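Local atomic coordinates of carboxypeptidase Y inhibitor (Saccharomyces cerevisiae, PDB entry 1WPX), a protein that inhibits carboxypeptidase Y, a serine protease, specifically and potently as a member of the phosphatidylethanolamine-binding protein family. Residues L37-S42 with Y164-Y169; L89-M94 with V114-K119; L168-K173 with N206-A211; S178-I183 with G199-E204. All blocks are in the same frame, centred on the assembly; numbering follows the deposited sequence.

Contact 1: L37-S42 with Y164-Y169; sequences LAVEYS and YVFLLY. With SO4 (sulfate ion), chain G.
F166 meets three side chains of L37-S42 in contacts that are almost wholly apolar. V39 lays its CG1 over one face of the phenyl ring, a CH-pi contact with CG1 4.1 Å from the ring centroid and displaced toward the rim. The aliphatic packing follows, with L37 CD2 against F166 CB and, more loosely, L37 CD1 4.4 Å from L168 CD2. The hydroxyl of Y41 comes to the F166 edge, near the ring plane, with Y41 OH 3.4 Å from F166 CZ; that hydroxyl is hydrogen-bonded to Y150 OH. The axes of 37-40 and 164-169 come no nearer than 8.9 Å, too far for backbone pairing, and side chains fill the layer between them, F64 and M94 adding to the cover of F166.

A second polar group, at the start of 164-169, is Y164. With CG anti to its carbonyl carbon (chi1 -69°), Y164 leads away from 37-42 and its OH donates to sulfate O2 at 3.3 Å. H112 NE2 and A154 N also bind this anion, which probably came from the crystallisation liquor. A phenylalanine in place of Y164 would probably leave sulfate O2 without this donor. The contact thus implies a core held by shape, beside a site able to accept an anion.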
loop_
_atom_site.group_PDB
_atom_site.type_symbol
_atom_site.label_atom_id
_atom_site.label_comp_id
_atom_site.label_asym_id
_atom_site.label_seq_id
_atom_site.Cartn_x
_atom_site.Cartn_y
_atom_site.Cartn_z
ATOM N N LEU B 37 14.132 1.368 -11.643
ATOM C CA LEU B 37 15.388 1.487 -10.919
ATOM C C LEU B 37 15.207 1.401 -9.408
ATOM O O LEU B 37 14.656 2.312 -8.787
ATOM C CB LEU B 37 16.057 2.817 -11.273
ATOM C CG LEU B 37 17.471 3.068 -10.741
ATOM C CD1 LEU B 37 18.467 2.094 -11.362
ATOM C CD2 LEU B 37 17.859 4.496 -11.075
ATOM N N ALA B 38 15.665 0.305 -8.815
ATOM C CA ALA B 38 15.564 0.152 -7.373
ATOM C C ALA B 38 16.835 0.741 -6.788
ATOM O O ALA B 38 17.938 0.393 -7.193
ATOM C CB ALA B 38 15.442 -1.309 -6.998
ATOM N N VAL B 39 16.670 1.653 -5.842
ATOM C CA VAL B 39 17.796 2.307 -5.201
ATOM C C VAL B 39 17.596 2.206 -3.698
ATOM O O VAL B 39 16.476 2.326 -3.206
ATOM C CB VAL B 39 17.866 3.795 -5.613
ATOM C CG1 VAL B 39 19.126 4.447 -5.050
ATOM C CG2 VAL B 39 17.821 3.910 -7.141
ATOM N N GLU B 40 18.685 1.985 -2.971
ATOM C CA GLU B 40 18.622 1.862 -1.522
ATOM C C GLU B 40 19.917 2.288 -0.838
ATOM O O GLU B 40 21.009 2.016 -1.332
ATOM C CB GLU B 40 18.312 0.418 -1.150
ATOM C CG GLU B 40 18.256 0.174 0.332
ATOM C CD GLU B 40 18.178 -1.295 0.660
ATOM O OE1 GLU B 40 19.133 -2.027 0.314
ATOM O OE2 GLU B 40 17.162 -1.715 1.256
ATOM N N TYR B 41 19.791 2.960 0.302
ATOM C CA TYR B 41 20.951 3.401 1.066
ATOM C C TYR B 41 21.238 2.349 2.117
ATOM O O TYR B 41 22.393 2.040 2.406
ATOM C CB TYR B 41 20.666 4.742 1.728
ATOM C CG TYR B 41 20.713 5.898 0.764
ATOM C CD1 TYR B 41 21.932 6.450 0.370
ATOM C CD2 TYR B 41 19.543 6.425 0.219
ATOM C CE1 TYR B 41 21.983 7.504 -0.543
ATOM C CE2 TYR B 41 19.584 7.475 -0.694
ATOM C CZ TYR B 41 20.806 8.008 -1.068
ATOM O OH TYR B 41 20.847 9.047 -1.957
ATOM N N SER B 42 20.168 1.804 2.682
ATOM C CA SER B 42 20.254 0.755 3.694
ATOM C C SER B 42 18.875 0.112 3.803
ATOM O O SER B 42 17.878 0.694 3.374
ATOM C CB SER B 42 20.675 1.330 5.050
ATOM O OG SER B 42 19.693 2.213 5.554
ATOM N N TYR B 164 15.324 14.661 -4.970
ATOM C CA TYR B 164 16.611 14.053 -5.276
ATOM C C TYR B 164 16.314 12.964 -6.297
ATOM O O TYR B 164 15.829 11.883 -5.950
ATOM C CB TYR B 164 17.225 13.499 -3.995
ATOM C CG TYR B 164 17.631 14.624 -3.080
ATOM C CD1 TYR B 164 18.764 15.393 -3.364
ATOM C CD2 TYR B 164 16.830 14.998 -1.998
ATOM C CE1 TYR B 164 19.091 16.508 -2.604
ATOM C CE2 TYR B 164 17.145 16.120 -1.227
ATOM C CZ TYR B 164 18.278 16.872 -1.540
ATOM O OH TYR B 164 18.587 18.001 -0.821
ATOM N N VAL B 165 16.608 13.273 -7.560
ATOM C CA VAL B 165 16.315 12.376 -8.674
ATOM C C VAL B 165 17.438 11.522 -9.268
ATOM O O VAL B 165 18.460 12.033 -9.720
ATOM C CB VAL B 165 15.669 13.181 -9.827
ATOM C CG1 VAL B 165 15.081 12.245 -10.867
ATOM C CG2 VAL B 165 14.594 14.103 -9.269
ATOM N N PHE B 166 17.225 10.207 -9.273
ATOM C CA PHE B 166 18.178 9.274 -9.862
ATOM C C PHE B 166 17.709 8.970 -11.283
ATOM O O PHE B 166 16.520 8.724 -11.508
ATOM C CB PHE B 166 18.241 7.969 -9.069
ATOM C CG PHE B 166 18.911 8.102 -7.738
ATOM C CD1 PHE B 166 18.159 8.177 -6.568
ATOM C CD2 PHE B 166 20.301 8.146 -7.649
ATOM C CE1 PHE B 166 18.782 8.289 -5.328
ATOM C CE2 PHE B 166 20.931 8.258 -6.415
ATOM C CZ PHE B 166 20.169 8.329 -5.249
ATOM N N LEU B 167 18.638 8.998 -12.237
ATOM C CA LEU B 167 18.314 8.714 -13.634
ATOM C C LEU B 167 19.327 7.759 -14.260
ATOM O O LEU B 167 20.542 7.948 -14.124
ATOM C CB LEU B 167 18.263 10.004 -14.460
ATOM C CG LEU B 167 17.305 11.103 -14.001
ATOM C CD1 LEU B 167 18.051 12.062 -13.099
ATOM C CD2 LEU B 167 16.761 11.854 -15.193
ATOM N N LEU B 168 18.822 6.732 -14.941
ATOM C CA LEU B 168 19.682 5.755 -15.594
ATOM C C LEU B 168 19.653 5.969 -17.107
ATOM O O LEU B 168 18.589 5.930 -17.730
ATOM C CB LEU B 168 19.225 4.329 -15.263
ATOM C CG LEU B 168 20.104 3.213 -15.839
ATOM C CD1 LEU B 168 21.447 3.239 -15.140
ATOM C CD2 LEU B 168 19.446 1.856 -15.651
ATOM N N TYR B 169 20.824 6.204 -17.695
ATOM C CA TYR B 169 20.916 6.416 -19.136
ATOM C C TYR B 169 21.725 5.334 -19.836
ATOM O O TYR B 169 22.670 4.785 -19.270
ATOM C CB TYR B 169 21.574 7.758 -19.451
ATOM C CG TYR B 169 20.759 8.976 -19.105
ATOM C CD1 TYR B 169 20.834 9.551 -17.838
ATOM C CD2 TYR B 169 19.925 9.569 -20.056
ATOM C CE1 TYR B 169 20.099 10.695 -17.524
ATOM C CE2 TYR B 169 19.182 10.706 -19.756
ATOM C CZ TYR B 169 19.276 11.269 -18.487
ATOM O OH TYR B 169 18.560 12.412 -18.193
HETATM S S SO4 G . 21.566 20.179 -2.376
HETATM O O1 SO4 G . 22.925 20.724 -2.540
HETATM O O2 SO4 G . 21.617 19.013 -1.473
HETATM O O3 SO4 G . 20.689 21.217 -1.803
HETATM O O4 SO4 G . 21.042 19.772 -3.691
#

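Contact 2: L89-M94 with V114-K119; sequences LFTLVM and VECDLK
An antiparallel strand pair broken by a G1 beta bulge joins L89-M94 to V114-K119 in the central sheet of this phosphatidylethanolamine-binding fold. F90 faces both D117 and L118, and D117 takes the left-handed backbone angles (phi 57°, psi 46°) usual at the first position of such a bulge. Two reciprocal pairs of backbone bonds hold the strands. F90 N donates to L118 O and L118 N returns to F90 O at 3.1 Å, while L92 N reaches E115 O at 2.8 Å and E115 N reaches L92 O at 2.9 Å. Between them T91 CA makes a CH...O contact with E115 O.

The side chains of F90, L92, E115 and L118 share one face, where L118 CD1 lies 3.8 Å from L92 CB. The carbonyl oxygen of L118 sits at the edge of the F90 ring, 3.5 Å from F90 CD1. V93 and V114 meet through their CG2 methyls on the opposite face at 4.2 Å. T91 OG1 is hydrogen-bonded to Q171 OE1, with C116 SG 3.4 Å away from the same hydroxyl; Q171 OE1 also accepts from D117 N.

The bulge therefore turns the chain at D117 without wasting its amide: Q171 takes up the N-H that the register shift removes from strand pairing, and S177 OG binds the carboxylate at D117 OD2.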
loop_
_atom_site.group_PDB
_atom_site.type_symbol
_atom_site.label_atom_id
_atom_site.label_comp_id
_atom_site.label_asym_id
_atom_site.label_seq_id
_atom_site.Cartn_x
_atom_site.Cartn_y
_atom_site.Cartn_z
ATOM N N LEU B 89 26.487 0.116 -22.102
ATOM C CA LEU B 89 27.171 0.797 -21.021
ATOM C C LEU B 89 26.172 1.827 -20.501
ATOM O O LEU B 89 25.479 2.478 -21.282
ATOM C CB LEU B 89 28.434 1.483 -21.533
ATOM C CG LEU B 89 29.593 0.564 -21.927
ATOM C CD1 LEU B 89 30.761 1.408 -22.416
ATOM C CD2 LEU B 89 30.016 -0.278 -20.732
ATOM N N PHE B 90 26.078 1.970 -19.185
ATOM C CA PHE B 90 25.125 2.918 -18.624
ATOM C C PHE B 90 25.728 4.055 -17.813
ATOM O O PHE B 90 26.882 3.995 -17.376
ATOM C CB PHE B 90 24.102 2.183 -17.753
ATOM C CG PHE B 90 23.362 1.098 -18.473
ATOM C CD1 PHE B 90 23.925 -0.167 -18.615
ATOM C CD2 PHE B 90 22.111 1.346 -19.029
ATOM C CE1 PHE B 90 23.255 -1.172 -19.301
ATOM C CE2 PHE B 90 21.426 0.352 -19.720
ATOM C CZ PHE B 90 22.000 -0.911 -19.858
ATOM N N THR B 91 24.924 5.098 -17.633
ATOM C CA THR B 91 25.307 6.259 -16.850
ATOM C C THR B 91 24.236 6.490 -15.791
ATOM O O THR B 91 23.041 6.547 -16.089
ATOM C CB THR B 91 25.450 7.520 -17.725
ATOM O OG1 THR B 91 26.727 7.501 -18.372
ATOM C CG2 THR B 91 25.326 8.785 -16.874
ATOM N N LEU B 92 24.687 6.616 -14.551
ATOM C CA LEU B 92 23.806 6.828 -13.414
ATOM C C LEU B 92 23.998 8.251 -12.899
ATOM O O LEU B 92 25.102 8.640 -12.511
ATOM C CB LEU B 92 24.147 5.810 -12.325
ATOM C CG LEU B 92 23.063 5.350 -11.356
ATOM C CD1 LEU B 92 21.714 5.213 -12.054
ATOM C CD2 LEU B 92 23.501 4.018 -10.787
ATOM N N VAL B 93 22.914 9.017 -12.900
ATOM C CA VAL B 93 22.944 10.406 -12.457
ATOM C C VAL B 93 22.077 10.683 -11.227
ATOM O O VAL B 93 21.079 10.011 -10.997
ATOM C CB VAL B 93 22.457 11.341 -13.595
ATOM C CG1 VAL B 93 22.265 12.761 -13.078
ATOM C CG2 VAL B 93 23.453 11.327 -14.733
ATOM N N MET B 94 22.479 11.672 -10.432
ATOM C CA MET B 94 21.700 12.096 -9.275
ATOM C C MET B 94 21.693 13.619 -9.273
ATOM O O MET B 94 22.744 14.250 -9.195
ATOM C CB MET B 94 22.286 11.594 -7.958
ATOM C CG MET B 94 21.348 11.871 -6.780
ATOM S SD MET B 94 21.985 11.380 -5.162
ATOM C CE MET B 94 21.599 12.843 -4.202
ATOM N N VAL B 114 27.447 11.297 -10.841
ATOM C CA VAL B 114 27.503 10.954 -12.257
ATOM C C VAL B 114 28.517 9.841 -12.471
ATOM O O VAL B 114 29.713 10.089 -12.493
ATOM C CB VAL B 114 27.925 12.149 -13.136
ATOM C CG1 VAL B 114 28.131 11.682 -14.569
ATOM C CG2 VAL B 114 26.867 13.222 -13.106
ATOM N N GLU B 115 28.023 8.617 -12.616
ATOM C CA GLU B 115 28.867 7.448 -12.841
ATOM C C GLU B 115 28.653 6.960 -14.267
ATOM O O GLU B 115 27.510 6.811 -14.709
ATOM C CB GLU B 115 28.483 6.334 -11.882
ATOM C CG GLU B 115 29.502 6.039 -10.827
ATOM C CD GLU B 115 29.178 4.757 -10.110
ATOM O OE1 GLU B 115 28.117 4.705 -9.450
ATOM O OE2 GLU B 115 29.976 3.801 -10.218
ATOM N N CYS B 116 29.741 6.692 -14.982
ATOM C CA CYS B 116 29.622 6.242 -16.362
ATOM C C CYS B 116 30.340 4.935 -16.648
ATOM O O CYS B 116 31.093 4.421 -15.814
ATOM C CB CYS B 116 30.147 7.316 -17.311
ATOM S SG CYS B 116 29.467 8.956 -17.013
ATOM N N ASP B 117 30.091 4.410 -17.846
ATOM C CA ASP B 117 30.691 3.167 -18.301
ATOM C C ASP B 117 30.374 2.032 -17.331
ATOM O O ASP B 117 31.255 1.264 -16.944
ATOM C CB ASP B 117 32.204 3.332 -18.440
ATOM C CG ASP B 117 32.588 4.641 -19.106
ATOM O OD1 ASP B 117 32.047 4.950 -20.192
ATOM O OD2 ASP B 117 33.439 5.363 -18.536
ATOM N N LEU B 118 29.104 1.948 -16.943
ATOM C CA LEU B 118 28.615 0.919 -16.035
ATOM C C LEU B 118 28.020 -0.199 -16.869
ATOM O O LEU B 118 27.313 0.067 -17.837
ATOM C CB LEU B 118 27.510 1.480 -15.139
ATOM C CG LEU B 118 27.848 2.351 -13.934
ATOM C CD1 LEU B 118 26.631 3.176 -13.541
ATOM C CD2 LEU B 118 28.301 1.463 -12.784
ATOM N N LYS B 119 28.297 -1.445 -16.507
ATOM C CA LYS B 119 27.721 -2.555 -17.247
ATOM C C LYS B 119 26.938 -3.455 -16.296
ATOM O O LYS B 119 27.241 -3.539 -15.102
ATOM C CB LYS B 119 28.806 -3.349 -17.988
ATOM C CG LYS B 119 29.841 -3.998 -17.103
ATOM C CD LYS B 119 30.750 -4.920 -17.908
ATOM C CE LYS B 119 31.945 -5.423 -17.077
ATOM N NZ LYS B 119 32.936 -4.349 -16.704
#

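Contact 3: L168-K173 with N206-A211; sequences LYKQPK and NLQLVA
Y169 turns its ring across the side chains of L207 and L209, meeting the two in different ways. L209 CD2 stands over one face of the ring, 4.3 Å from the centroid and 12° off the normal, in a CH-pi contact displaced toward the rim; L209 CG lies 3.7 Å from Y169 CE2. L207 crosses Y169 at about a right angle, and L207 CB lies 3.6 Å from Y169 CD2. The tyrosine's CG lies beside its backbone N and anti to the carbonyl carbon (chi1 -69°), a setting that carries CD2 and CE2 along the L209 backbone and side chain. V198 and A202 of helix 198-203 also touch this ring.

Y169 and L209 project from an antiparallel pair formed by strands 162-170 and 208-217, the second of which L207 precedes. In this pair V210 and A211 both face L168, a classic beta bulge. L168 O accepts from V210 N at 2.8 Å and only weakly from A211 N, while L168 N donates to A211 O in a nearly linear bond of 175°. Further along, K170 N bonds to Q208 O and Q208 N to K170 O.

K170 and Q208 lie side by side and point the same way, K170 CD 4.0 Å from Q208 OE1. Beyond the strand the approach changes again: P172 crosses N206 at about a right angle, P172 CG lies 3.3 Å from N206 O, and P172 CD rests against L207 CD2. N206, at positive phi, is the C-prime residue of the Schellman motif that ends the helix, handing the chain on to L207 and strand 208-217.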
loop_
_atom_site.group_PDB
_atom_site.type_symbol
_atom_site.label_atom_id
_atom_site.label_comp_id
_atom_site.label_asym_id
_atom_site.label_seq_id
_atom_site.Cartn_x
_atom_site.Cartn_y
_atom_site.Cartn_z
ATOM N N LEU B 168 18.822 6.732 -14.941
ATOM C CA LEU B 168 19.682 5.755 -15.594
ATOM C C LEU B 168 19.653 5.969 -17.107
ATOM O O LEU B 168 18.589 5.930 -17.730
ATOM C CB LEU B 168 19.225 4.329 -15.263
ATOM C CG LEU B 168 20.104 3.213 -15.839
ATOM C CD1 LEU B 168 21.447 3.239 -15.140
ATOM C CD2 LEU B 168 19.446 1.856 -15.651
ATOM N N TYR B 169 20.824 6.204 -17.695
ATOM C CA TYR B 169 20.916 6.416 -19.136
ATOM C C TYR B 169 21.725 5.334 -19.836
ATOM O O TYR B 169 22.670 4.785 -19.270
ATOM C CB TYR B 169 21.574 7.758 -19.451
ATOM C CG TYR B 169 20.759 8.976 -19.105
ATOM C CD1 TYR B 169 20.834 9.551 -17.838
ATOM C CD2 TYR B 169 19.925 9.569 -20.056
ATOM C CE1 TYR B 169 20.099 10.695 -17.524
ATOM C CE2 TYR B 169 19.182 10.706 -19.756
ATOM C CZ TYR B 169 19.276 11.269 -18.487
ATOM O OH TYR B 169 18.560 12.412 -18.193
ATOM N N LYS B 170 21.344 5.026 -21.070
ATOM C CA LYS B 170 22.080 4.052 -21.866
ATOM C C LYS B 170 22.992 4.888 -22.754
ATOM O O LYS B 170 22.527 5.821 -23.405
ATOM C CB LYS B 170 21.142 3.234 -22.746
ATOM C CG LYS B 170 21.893 2.303 -23.677
ATOM C CD LYS B 170 21.016 1.801 -24.805
ATOM C CE LYS B 170 21.842 1.006 -25.809
ATOM N NZ LYS B 170 21.011 0.443 -26.917
ATOM N N GLN B 171 24.283 4.573 -22.770
ATOM C CA GLN B 171 25.235 5.321 -23.590
ATOM C C GLN B 171 25.217 4.792 -25.018
ATOM O O GLN B 171 24.885 3.632 -25.242
ATOM C CB GLN B 171 26.645 5.186 -23.010
ATOM C CG GLN B 171 26.753 5.645 -21.565
ATOM C CD GLN B 171 28.118 5.384 -20.946
ATOM O OE1 GLN B 171 28.309 5.563 -19.742
ATOM N NE2 GLN B 171 29.072 4.963 -21.768
ATOM N N PRO B 172 25.563 5.641 -26.005
ATOM C CA PRO B 172 25.580 5.211 -27.411
ATOM C C PRO B 172 26.640 4.118 -27.531
ATOM O O PRO B 172 27.692 4.201 -26.885
ATOM C CB PRO B 172 25.999 6.477 -28.166
ATOM C CG PRO B 172 25.685 7.599 -27.225
ATOM C CD PRO B 172 26.035 7.032 -25.879
ATOM N N LYS B 173 26.390 3.106 -28.355
ATOM C CA LYS B 173 27.353 2.021 -28.489
ATOM C C LYS B 173 28.773 2.458 -28.872
ATOM O O LYS B 173 28.980 3.284 -29.770
ATOM C CB LYS B 173 26.855 0.986 -29.498
ATOM C CG LYS B 173 27.783 -0.218 -29.626
ATOM C CD LYS B 173 27.131 -1.348 -30.399
ATOM C CE LYS B 173 27.955 -2.630 -30.323
ATOM N NZ LYS B 173 27.242 -3.778 -30.965
ATOM N N ASN B 206 23.883 12.616 -26.452
ATOM C CA ASN B 206 23.104 11.531 -27.023
ATOM C C ASN B 206 22.827 10.365 -26.090
ATOM O O ASN B 206 22.897 9.213 -26.511
ATOM C CB ASN B 206 23.809 11.009 -28.269
ATOM C CG ASN B 206 24.041 12.096 -29.297
ATOM O OD1 ASN B 206 25.057 12.099 -29.993
ATOM N ND2 ASN B 206 23.091 13.024 -29.407
ATOM N N LEU B 207 22.509 10.647 -24.829
ATOM C CA LEU B 207 22.212 9.576 -23.881
ATOM C C LEU B 207 20.728 9.234 -23.939
ATOM O O LEU B 207 19.894 10.103 -24.160
ATOM C CB LEU B 207 22.599 9.987 -22.459
ATOM C CG LEU B 207 24.042 10.452 -22.248
ATOM C CD1 LEU B 207 24.345 10.455 -20.762
ATOM C CD2 LEU B 207 25.009 9.536 -22.976
ATOM N N GLN B 208 20.403 7.963 -23.749
ATOM C CA GLN B 208 19.016 7.518 -23.795
ATOM C C GLN B 208 18.505 7.196 -22.392
ATOM O O GLN B 208 18.973 6.249 -21.765
ATOM C CB GLN B 208 18.909 6.270 -24.673
ATOM C CG GLN B 208 17.501 5.957 -25.167
ATOM C CD GLN B 208 17.380 4.549 -25.730
ATOM O OE1 GLN B 208 18.241 4.087 -26.480
ATOM N NE2 GLN B 208 16.303 3.861 -25.372
ATOM N N LEU B 209 17.549 7.985 -21.905
ATOM C CA LEU B 209 16.963 7.775 -20.578
ATOM C C LEU B 209 16.250 6.426 -20.544
ATOM O O LEU B 209 15.434 6.136 -21.415
ATOM C CB LEU B 209 15.942 8.868 -20.264
ATOM C CG LEU B 209 15.840 9.392 -18.826
ATOM C CD1 LEU B 209 14.405 9.840 -18.557
ATOM C CD2 LEU B 209 16.252 8.326 -17.835
ATOM N N VAL B 210 16.542 5.608 -19.541
ATOM C CA VAL B 210 15.908 4.299 -19.435
ATOM C C VAL B 210 15.050 4.135 -18.183
ATOM O O VAL B 210 14.031 3.449 -18.219
ATOM C CB VAL B 210 16.969 3.160 -19.485
ATOM C CG1 VAL B 210 16.348 1.829 -19.086
ATOM C CG2 VAL B 210 17.524 3.044 -20.892
ATOM N N ALA B 211 15.454 4.762 -17.080
ATOM C CA ALA B 211 14.700 4.648 -15.835
ATOM C C ALA B 211 14.973 5.788 -14.866
ATOM O O ALA B 211 15.924 6.555 -15.041
ATOM C CB ALA B 211 15.012 3.320 -15.163
#

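Contact 4: S178-I183 with G199-E204; sequences SKFSKI and GKWAKE
W201 packs its indole tightly against F180, S181 and I183 of the loop between strand 162-170 and helix 198-203. With CG anti to the backbone N (chi1 -171°), the indole reaches out from the helix to the loop, where W201 NE1 donates to S181 O. This bond is 2.9 Å long, almost straight at 175°, and lies in the ring plane, although the donor is tilted 35° from the carbonyl plane. I183 crosses the indole at about a right angle, its CD1 over one face and 4.1 Å from W201 CE2. F180 CB lies 3.9 Å from W201 CZ2. W189 and L147 also touch the indole.

On the exposed side the contact thins to one polar link. S181 OG donates to E204 OE2 at 2.6 Å, using the carboxylate's anti lone pair, and accepts from N205 ND2. Y191 OH makes a weak hydrogen bond to the same carboxylate oxygen.

A leucine in place of W201 would probably leave S181 O without its indole donor and open a gap between I183 and F180. The chemistry implies a loop fixed to the last helix and the residue that follows it: by an indole N-H bond beside the apolar contacts of I183 and F180, and by a hydroxyl-to-carboxylate bond on the solvent side.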
loop_
_atom_site.group_PDB
_atom_site.type_symbol
_atom_site.label_atom_id
_atom_site.label_comp_id
_atom_site.label_asym_id
_atom_site.label_seq_id
_atom_site.Cartn_x
_atom_site.Cartn_y
_atom_site.Cartn_z
ATOM N N SER B 178 34.805 9.337 -21.621
ATOM C CA SER B 178 35.862 10.305 -21.898
ATOM C C SER B 178 35.460 11.257 -23.026
ATOM O O SER B 178 36.141 12.243 -23.285
ATOM C CB SER B 178 37.163 9.592 -22.283
ATOM O OG SER B 178 37.096 9.058 -23.598
ATOM N N LYS B 179 34.347 10.962 -23.689
ATOM C CA LYS B 179 33.876 11.790 -24.794
ATOM C C LYS B 179 32.656 12.650 -24.475
ATOM O O LYS B 179 32.160 13.382 -25.333
ATOM C CB LYS B 179 33.597 10.901 -26.006
ATOM C CG LYS B 179 34.867 10.264 -26.531
ATOM C CD LYS B 179 34.602 9.151 -27.509
ATOM C CE LYS B 179 35.911 8.594 -28.038
ATOM N NZ LYS B 179 36.754 8.040 -26.951
ATOM N N PHE B 180 32.175 12.572 -23.240
ATOM C CA PHE B 180 31.024 13.375 -22.855
ATOM C C PHE B 180 31.476 14.772 -22.463
ATOM O O PHE B 180 32.578 14.949 -21.952
ATOM C CB PHE B 180 30.280 12.726 -21.685
ATOM C CG PHE B 180 29.708 11.377 -22.007
ATOM C CD1 PHE B 180 29.358 11.051 -23.313
ATOM C CD2 PHE B 180 29.496 10.438 -21.002
ATOM C CE1 PHE B 180 28.808 9.812 -23.618
ATOM C CE2 PHE B 180 28.941 9.192 -21.296
ATOM C CZ PHE B 180 28.597 8.879 -22.610
ATOM N N SER B 181 30.627 15.761 -22.715
ATOM C CA SER B 181 30.937 17.144 -22.374
ATOM C C SER B 181 31.318 17.249 -20.900
ATOM O O SER B 181 30.771 16.550 -20.050
ATOM C CB SER B 181 29.733 18.035 -22.670
ATOM O OG SER B 181 28.550 17.486 -22.115
ATOM N N LYS B 182 32.261 18.126 -20.597
ATOM C CA LYS B 182 32.718 18.296 -19.225
ATOM C C LYS B 182 31.650 18.926 -18.327
ATOM O O LYS B 182 30.687 19.526 -18.809
ATOM C CB LYS B 182 33.986 19.157 -19.216
ATOM C CG LYS B 182 34.753 19.154 -17.907
ATOM C CD LYS B 182 36.044 19.962 -18.041
ATOM C CE LYS B 182 36.864 19.934 -16.756
ATOM N NZ LYS B 182 36.098 20.471 -15.591
ATOM N N ILE B 183 31.822 18.766 -17.020
ATOM C CA ILE B 183 30.900 19.339 -16.047
ATOM C C ILE B 183 31.698 20.271 -15.138
ATOM O O ILE B 183 32.284 19.831 -14.148
ATOM C CB ILE B 183 30.224 18.242 -15.192
ATOM C CG1 ILE B 183 29.358 17.347 -16.082
ATOM C CG2 ILE B 183 29.363 18.873 -14.109
ATOM C CD1 ILE B 183 28.795 16.130 -15.367
ATOM N N GLY B 199 19.014 17.363 -18.215
ATOM C CA GLY B 199 18.345 17.485 -19.496
ATOM C C GLY B 199 19.286 17.992 -20.567
ATOM O O GLY B 199 19.421 17.375 -21.618
ATOM N N LYS B 200 19.933 19.119 -20.289
ATOM C CA LYS B 200 20.881 19.742 -21.207
ATOM C C LYS B 200 22.046 18.800 -21.523
ATOM O O LYS B 200 22.320 18.494 -22.688
ATOM C CB LYS B 200 21.426 21.026 -20.578
ATOM C CG LYS B 200 22.422 21.792 -21.431
ATOM C CD LYS B 200 21.742 22.351 -22.666
ATOM C CE LYS B 200 22.628 23.341 -23.405
ATOM N NZ LYS B 200 21.890 23.931 -24.561
ATOM N N TRP B 201 22.716 18.347 -20.468
ATOM C CA TRP B 201 23.868 17.458 -20.580
ATOM C C TRP B 201 23.574 16.123 -21.264
ATOM O O TRP B 201 24.383 15.640 -22.055
ATOM C CB TRP B 201 24.450 17.191 -19.190
ATOM C CG TRP B 201 25.752 16.466 -19.206
ATOM C CD1 TRP B 201 26.968 16.974 -19.556
ATOM C CD2 TRP B 201 25.979 15.098 -18.838
ATOM N NE1 TRP B 201 27.942 16.009 -19.424
ATOM C CE2 TRP B 201 27.361 14.848 -18.986
ATOM C CE3 TRP B 201 25.149 14.059 -18.397
ATOM C CZ2 TRP B 201 27.931 13.603 -18.710
ATOM C CZ3 TRP B 201 25.717 12.822 -18.123
ATOM C CH2 TRP B 201 27.095 12.606 -18.280
ATOM N N ALA B 202 22.427 15.524 -20.957
ATOM C CA ALA B 202 22.066 14.240 -21.548
ATOM C C ALA B 202 21.831 14.346 -23.049
ATOM O O ALA B 202 22.158 13.429 -23.803
ATOM C CB ALA B 202 20.825 13.677 -20.867
ATOM N N LYS B 203 21.264 15.468 -23.479
ATOM C CA LYS B 203 20.986 15.680 -24.891
ATOM C C LYS B 203 22.237 15.918 -25.721
ATOM O O LYS B 203 22.407 15.305 -26.774
ATOM C CB LYS B 203 20.021 16.854 -25.077
ATOM C CG LYS B 203 18.562 16.453 -25.025
ATOM C CD LYS B 203 18.223 15.494 -26.171
ATOM C CE LYS B 203 16.771 15.002 -26.099
ATOM N NZ LYS B 203 16.416 14.075 -27.220
ATOM N N GLU B 204 23.113 16.801 -25.256
ATOM C CA GLU B 204 24.326 17.079 -26.011
ATOM C C GLU B 204 25.272 15.887 -26.050
ATOM O O GLU B 204 26.295 15.924 -26.722
ATOM C CB GLU B 204 25.045 18.324 -25.461
ATOM C CG GLU B 204 25.420 18.295 -23.988
ATOM C CD GLU B 204 26.059 19.608 -23.527
ATOM O OE1 GLU B 204 25.466 20.683 -23.770
ATOM O OE2 GLU B 204 27.148 19.568 -22.919
#

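How the contacts relate
Contacts 1 and 2 are largely buried, whereas contacts 3 and 4 are only partly buried, contact 4 lying farthest from the centre. Strand 162-170 ties three of them together: contacts 1 and 3 share L168 and Y169, and its backbone pairs with strand 90-96 of contact 2, Y169 N probably bonding to T91 O. Contacts 2 and 3 are sheet pairings, each with a bulge, while contact 1 joins strands that do not pair with each other and contact 4 combines apolar packing round W201 with hydrogen bonds from the indole and to E204. Contact 4, nested within the loop closed by contact 3, packs W201 on V114, T91 and L207, so the helix packs against the sheet there.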